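Local coordinates for protein N-(5'-phosphoribosyl)anthranilate isomerase (Thermococcus kodakarensis, PDB 5LHF) that catalyses the isomerisation of N-(5-phospho-beta-D-ribosyl)anthranilate to 1-(2-carboxyphenylamino)-1-deoxy-D-ribulose 5-phosphate, the third step of tryptophan synthesis from chorismate, at residues A[99-111]-A[124-138]. Sequence-based numbering, arbitrary orientation.
Sequences VSVMKAFMVPRES and LIGQYEVDKILLDTG
Lys-103 and Phe-105 bond through their backbones to Lys-132, Leu-134 and Asp-136, pairing strands 100-106 and 132-136 in parallel. Lys-103 N donates to Lys-132 O, and Lys-103 O accepts from Leu-134 N at 2.9 Å, almost straight (173°); Phe-105 N and O repeat this with Leu-134 O and Asp-136 N. Apolar packing centres on the Phe-105 ring. Its CG lies anti to the carbonyl carbon (chi1 -65°), which turns the ring toward Leu-124 and Ile-125 of helix 114-126. Ile-125 CG1 sits over the ring centre, 3.8 Å from the centroid, a CH-pi contact. Leu-124 CG and Ile-133 CD1 close on the ring edge, Ile-133 CD1 lying 3.6 Å from Phe-105 CE2. The edge also meets the Tyr-128 face in an offset edge-to-face pair, planes at 79°. With an alanine in place of Phe-105, a gap is likely to open against Ile-125, and Tyr-128 would probably lose its aromatic partner. Lys-103 bends so that CE lies over the Tyr-128 ring, 3.4 Å from Tyr-128 CZ. Lys-103 NZ hydrogen-bonds to Ala-104 O and Ser-83 O. On the other sheet face, Met-102 SD lies against Lys-132 CB. This is a beta-alpha-beta unit of the TIM barrel, the helix packed outside two adjacent parallel strands.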
loop_
_atom_site.group_PDB
_atom_site.type_symbol
_atom_site.label_atom_id
_atom_site.label_comp_id
_atom_site.label_asym_id
_atom_site.label_seq_id
_atom_site.Cartn_x
_atom_site.Cartn_y
_atom_site.Cartn_z
ATOM N N VAL A 99 -6.974 -13.850 6.930
ATOM C CA VAL A 99 -6.549 -12.828 5.979
ATOM C C VAL A 99 -5.036 -12.655 6.043
ATOM O O VAL A 99 -4.397 -12.890 7.075
ATOM C CB VAL A 99 -7.289 -11.493 6.229
ATOM C CG1 VAL A 99 -8.794 -11.659 6.003
ATOM C CG2 VAL A 99 -6.999 -10.937 7.619
ATOM N N SER A 100 -4.446 -12.260 4.911
ATOM C CA SER A 100 -3.053 -11.827 4.860
ATOM C C SER A 100 -3.034 -10.322 5.048
ATOM O O SER A 100 -3.932 -9.631 4.568
ATOM C CB SER A 100 -2.402 -12.189 3.521
ATOM O OG SER A 100 -2.665 -13.542 3.203
ATOM N N VAL A 101 -2.021 -9.810 5.747
ATOM C CA VAL A 101 -2.018 -8.410 6.152
ATOM C C VAL A 101 -0.814 -7.685 5.571
ATOM O O VAL A 101 0.325 -8.167 5.667
ATOM C CB VAL A 101 -2.043 -8.252 7.682
ATOM C CG1 VAL A 101 -2.104 -6.769 8.044
ATOM C CG2 VAL A 101 -3.227 -9.009 8.264
ATOM N N MET A 102 -1.071 -6.519 4.979
ATOM C CA MET A 102 -0.041 -5.524 4.711
ATOM C C MET A 102 -0.308 -4.361 5.654
ATOM O O MET A 102 -1.413 -3.812 5.670
ATOM C CB MET A 102 -0.042 -5.086 3.244
ATOM C CG MET A 102 0.924 -3.911 2.902
ATOM S SD MET A 102 1.726 -3.988 1.271
ATOM C CE MET A 102 0.298 -4.169 0.202
ATOM N N LYS A 103 0.672 -4.024 6.484
ATOM C CA LYS A 103 0.521 -2.926 7.424
ATOM C C LYS A 103 1.218 -1.693 6.868
ATOM O O LYS A 103 2.378 -1.768 6.461
ATOM C CB LYS A 103 1.104 -3.294 8.789
ATOM C CG LYS A 103 1.114 -2.146 9.784
ATOM C CD LYS A 103 -0.173 -2.047 10.598
ATOM C CE LYS A 103 0.013 -1.041 11.734
ATOM N NZ LYS A 103 -0.013 0.366 11.258
ATOM N N ALA A 104 0.515 -0.566 6.858
ATOM C CA ALA A 104 1.078 0.705 6.416
ATOM C C ALA A 104 1.589 1.514 7.604
ATOM O O ALA A 104 0.919 1.618 8.635
ATOM C CB ALA A 104 0.032 1.505 5.631
ATOM N N PHE A 105 2.790 2.078 7.455
ATOM C CA PHE A 105 3.430 2.908 8.468
ATOM C C PHE A 105 3.741 4.276 7.881
ATOM O O PHE A 105 4.299 4.370 6.783
ATOM C CB PHE A 105 4.739 2.280 8.975
ATOM C CG PHE A 105 4.553 0.991 9.715
ATOM C CD1 PHE A 105 4.346 0.986 11.087
ATOM C CD2 PHE A 105 4.582 -0.219 9.041
ATOM C CE1 PHE A 105 4.175 -0.205 11.771
ATOM C CE2 PHE A 105 4.416 -1.413 9.721
ATOM C CZ PHE A 105 4.214 -1.404 11.092
ATOM N N MET A 106 3.409 5.331 8.616
ATOM C CA MET A 106 3.873 6.656 8.236
ATOM C C MET A 106 5.364 6.777 8.533
ATOM O O MET A 106 5.868 6.222 9.514
ATOM C CB MET A 106 3.094 7.738 8.983
ATOM C CG MET A 106 1.630 7.861 8.579
ATOM S SD MET A 106 0.742 9.109 9.543
ATOM C CE MET A 106 0.920 8.444 11.200
ATOM N N VAL A 107 6.078 7.483 7.666
ATOM C CA VAL A 107 7.504 7.704 7.896
ATOM C C VAL A 107 7.659 8.895 8.838
ATOM O O VAL A 107 7.328 10.029 8.460
ATOM C CB VAL A 107 8.257 7.931 6.578
ATOM C CG1 VAL A 107 9.737 8.098 6.857
ATOM C CG2 VAL A 107 7.995 6.783 5.617
ATOM N N PRO A 108 8.144 8.689 10.062
ATOM C CA PRO A 108 8.225 9.798 11.020
ATOM C C PRO A 108 9.213 10.865 10.575
ATOM O O PRO A 108 10.194 10.589 9.881
ATOM C CB PRO A 108 8.698 9.121 12.316
ATOM C CG PRO A 108 8.476 7.651 12.110
ATOM C CD PRO A 108 8.608 7.417 10.639
ATOM N N ARG A 109 8.947 12.099 10.998
ATOM C CA ARG A 109 9.832 13.233 10.748
ATOM C C ARG A 109 10.153 13.940 12.057
ATOM O O ARG A 109 10.008 15.157 12.189
ATOM C CB ARG A 109 9.212 14.208 9.750
ATOM C CG ARG A 109 9.192 13.714 8.299
ATOM C CD ARG A 109 8.389 14.680 7.434
ATOM N NE ARG A 109 8.308 14.265 6.041
ATOM C CZ ARG A 109 7.790 15.017 5.077
ATOM N NH1 ARG A 109 7.309 16.220 5.366
ATOM N NH2 ARG A 109 7.758 14.573 3.825
ATOM N N GLU A 110 10.587 13.172 13.054
ATOM C CA GLU A 110 10.838 13.698 14.388
ATOM C C GLU A 110 12.288 14.121 14.607
ATOM O O GLU A 110 12.609 14.654 15.675
ATOM C CB GLU A 110 10.441 12.661 15.441
ATOM C CG GLU A 110 8.999 12.197 15.343
ATOM C CD GLU A 110 8.018 13.352 15.291
ATOM O OE1 GLU A 110 8.219 14.341 16.028
ATOM O OE2 GLU A 110 7.046 13.273 14.509
ATOM N N SER A 111 13.166 13.901 13.634
ATOM C CA SER A 111 14.565 14.277 13.758
ATOM C C SER A 111 15.075 14.777 12.414
ATOM O O SER A 111 14.542 14.433 11.356
ATOM C CB SER A 111 15.420 13.098 14.249
ATOM O OG SER A 111 16.803 13.387 14.130
ATOM N N LEU A 124 8.726 0.140 15.960
ATOM C CA LEU A 124 7.285 -0.023 15.768
ATOM C C LEU A 124 6.991 -1.209 14.856
ATOM O O LEU A 124 6.084 -2.001 15.130
ATOM C CB LEU A 124 6.678 1.263 15.204
ATOM C CG LEU A 124 5.158 1.256 14.985
ATOM C CD1 LEU A 124 4.408 0.864 16.272
ATOM C CD2 LEU A 124 4.665 2.599 14.437
ATOM N N ILE A 125 7.773 -1.360 13.784
ATOM C CA ILE A 125 7.541 -2.432 12.818
ATOM C C ILE A 125 7.732 -3.802 13.463
ATOM O O ILE A 125 6.966 -4.740 13.203
ATOM C CB ILE A 125 8.461 -2.231 11.599
ATOM C CG1 ILE A 125 8.069 -0.936 10.883
ATOM C CG2 ILE A 125 8.409 -3.428 10.668
ATOM C CD1 ILE A 125 8.995 -0.547 9.726
ATOM N N GLY A 126 8.748 -3.940 14.316
ATOM C CA GLY A 126 8.994 -5.211 14.982
ATOM C C GLY A 126 7.838 -5.710 15.829
ATOM O O GLY A 126 7.763 -6.910 16.115
ATOM N N GLN A 127 6.926 -4.820 16.226
ATOM C CA GLN A 127 5.790 -5.206 17.060
ATOM C C GLN A 127 4.740 -6.017 16.315
ATOM O O GLN A 127 3.883 -6.629 16.969
ATOM C CB GLN A 127 5.139 -3.960 17.657
ATOM C CG GLN A 127 6.111 -3.022 18.358
ATOM C CD GLN A 127 5.410 -1.842 19.014
ATOM O OE1 GLN A 127 4.183 -1.760 19.016
ATOM N NE2 GLN A 127 6.189 -0.918 19.571
ATOM N N TYR A 128 4.777 -6.041 14.981
ATOM C CA TYR A 128 3.740 -6.672 14.181
ATOM C C TYR A 128 4.251 -7.953 13.535
ATOM O O TYR A 128 5.447 -8.108 13.266
ATOM C CB TYR A 128 3.223 -5.716 13.093
ATOM C CG TYR A 128 2.388 -4.582 13.636
ATOM C CD1 TYR A 128 0.999 -4.667 13.655
ATOM C CD2 TYR A 128 2.980 -3.438 14.154
ATOM C CE1 TYR A 128 0.224 -3.636 14.162
ATOM C CE2 TYR A 128 2.210 -2.401 14.669
ATOM C CZ TYR A 128 0.830 -2.510 14.671
ATOM O OH TYR A 128 0.047 -1.495 15.166
ATOM N N GLU A 129 3.321 -8.867 13.287
ATOM C CA GLU A 129 3.560 -10.065 12.488
ATOM C C GLU A 129 2.645 -9.967 11.275
ATOM O O GLU A 129 1.452 -10.274 11.367
ATOM C CB GLU A 129 3.295 -11.338 13.291
ATOM C CG GLU A 129 3.961 -11.379 14.663
ATOM C CD GLU A 129 3.196 -12.218 15.661
ATOM O OE1 GLU A 129 2.593 -11.635 16.587
ATOM O OE2 GLU A 129 3.189 -13.459 15.523
ATOM N N VAL A 130 3.188 -9.529 10.137
ATOM C CA VAL A 130 2.393 -9.295 8.939
ATOM C C VAL A 130 3.141 -9.818 7.723
ATOM O O VAL A 130 4.360 -10.011 7.744
ATOM C CB VAL A 130 2.038 -7.801 8.760
ATOM C CG1 VAL A 130 0.957 -7.412 9.755
ATOM C CG2 VAL A 130 3.272 -6.931 8.961
ATOM N N ASP A 131 2.377 -10.081 6.659
ATOM C CA ASP A 131 2.976 -10.547 5.418
ATOM C C ASP A 131 3.860 -9.467 4.810
ATOM O O ASP A 131 4.950 -9.758 4.302
ATOM C CB ASP A 131 1.880 -10.973 4.435
ATOM C CG ASP A 131 2.431 -11.682 3.193
ATOM O OD1 ASP A 131 3.213 -12.642 3.350
ATOM O OD2 ASP A 131 2.084 -11.274 2.056
ATOM N N LYS A 132 3.421 -8.209 4.867
ATOM C CA LYS A 132 4.080 -7.155 4.110
ATOM C C LYS A 132 4.068 -5.853 4.891
ATOM O O LYS A 132 3.128 -5.562 5.636
ATOM C CB LYS A 132 3.422 -6.932 2.738
ATOM C CG LYS A 132 3.749 -7.983 1.685
ATOM C CD LYS A 132 3.331 -7.498 0.296
ATOM C CE LYS A 132 3.441 -8.588 -0.771
ATOM N NZ LYS A 132 4.826 -8.819 -1.247
ATOM N N ILE A 133 5.122 -5.068 4.686
ATOM C CA ILE A 133 5.317 -3.767 5.314
ATOM C C ILE A 133 5.240 -2.710 4.225
ATOM O O ILE A 133 6.023 -2.747 3.265
ATOM C CB ILE A 133 6.677 -3.685 6.028
ATOM C CG1 ILE A 133 6.754 -4.672 7.198
ATOM C CG2 ILE A 133 6.984 -2.256 6.458
ATOM C CD1 ILE A 133 5.788 -4.380 8.282
ATOM N N LEU A 134 4.311 -1.766 4.360
ATOM C CA LEU A 134 4.240 -0.626 3.454
ATOM C C LEU A 134 4.707 0.626 4.180
ATOM O O LEU A 134 4.278 0.893 5.307
ATOM C CB LEU A 134 2.819 -0.434 2.912
ATOM C CG LEU A 134 2.618 0.607 1.808
ATOM C CD1 LEU A 134 1.546 0.121 0.794
ATOM C CD2 LEU A 134 2.198 1.947 2.417
ATOM N N LEU A 135 5.589 1.386 3.534
ATOM C CA LEU A 135 6.082 2.651 4.069
ATOM C C LEU A 135 5.450 3.783 3.265
ATOM O O LEU A 135 5.725 3.936 2.069
ATOM C CB LEU A 135 7.614 2.722 4.026
ATOM C CG LEU A 135 8.399 1.715 4.875
ATOM C CD1 LEU A 135 9.911 2.000 4.869
ATOM C CD2 LEU A 135 7.869 1.688 6.295
ATOM N N ASP A 136 4.620 4.581 3.922
ATOM C CA ASP A 136 3.878 5.659 3.271
ATOM C C ASP A 136 4.645 6.971 3.446
ATOM O O ASP A 136 4.621 7.572 4.523
ATOM C CB ASP A 136 2.476 5.743 3.863
ATOM C CG ASP A 136 1.570 6.663 3.081
ATOM O OD1 ASP A 136 0.621 7.192 3.683
ATOM O OD2 ASP A 136 1.805 6.868 1.870
ATOM N N THR A 137 5.296 7.433 2.381
ATOM C CA THR A 137 6.135 8.627 2.420
ATOM C C THR A 137 5.311 9.898 2.200
ATOM O O THR A 137 4.254 9.880 1.567
ATOM C CB THR A 137 7.237 8.542 1.365
ATOM O OG1 THR A 137 6.647 8.505 0.062
ATOM C CG2 THR A 137 8.067 7.289 1.567
ATOM N N GLY A 138 5.829 11.017 2.712
ATOM C CA GLY A 138 5.121 12.284 2.713
ATOM C C GLY A 138 5.514 13.209 1.575
ATOM O O GLY A 138 6.150 12.804 0.595
HETATM O O HOH W 1 0.957 1.246 14.187
HETATM O O HOH W 2 4.374 9.844 5.939
#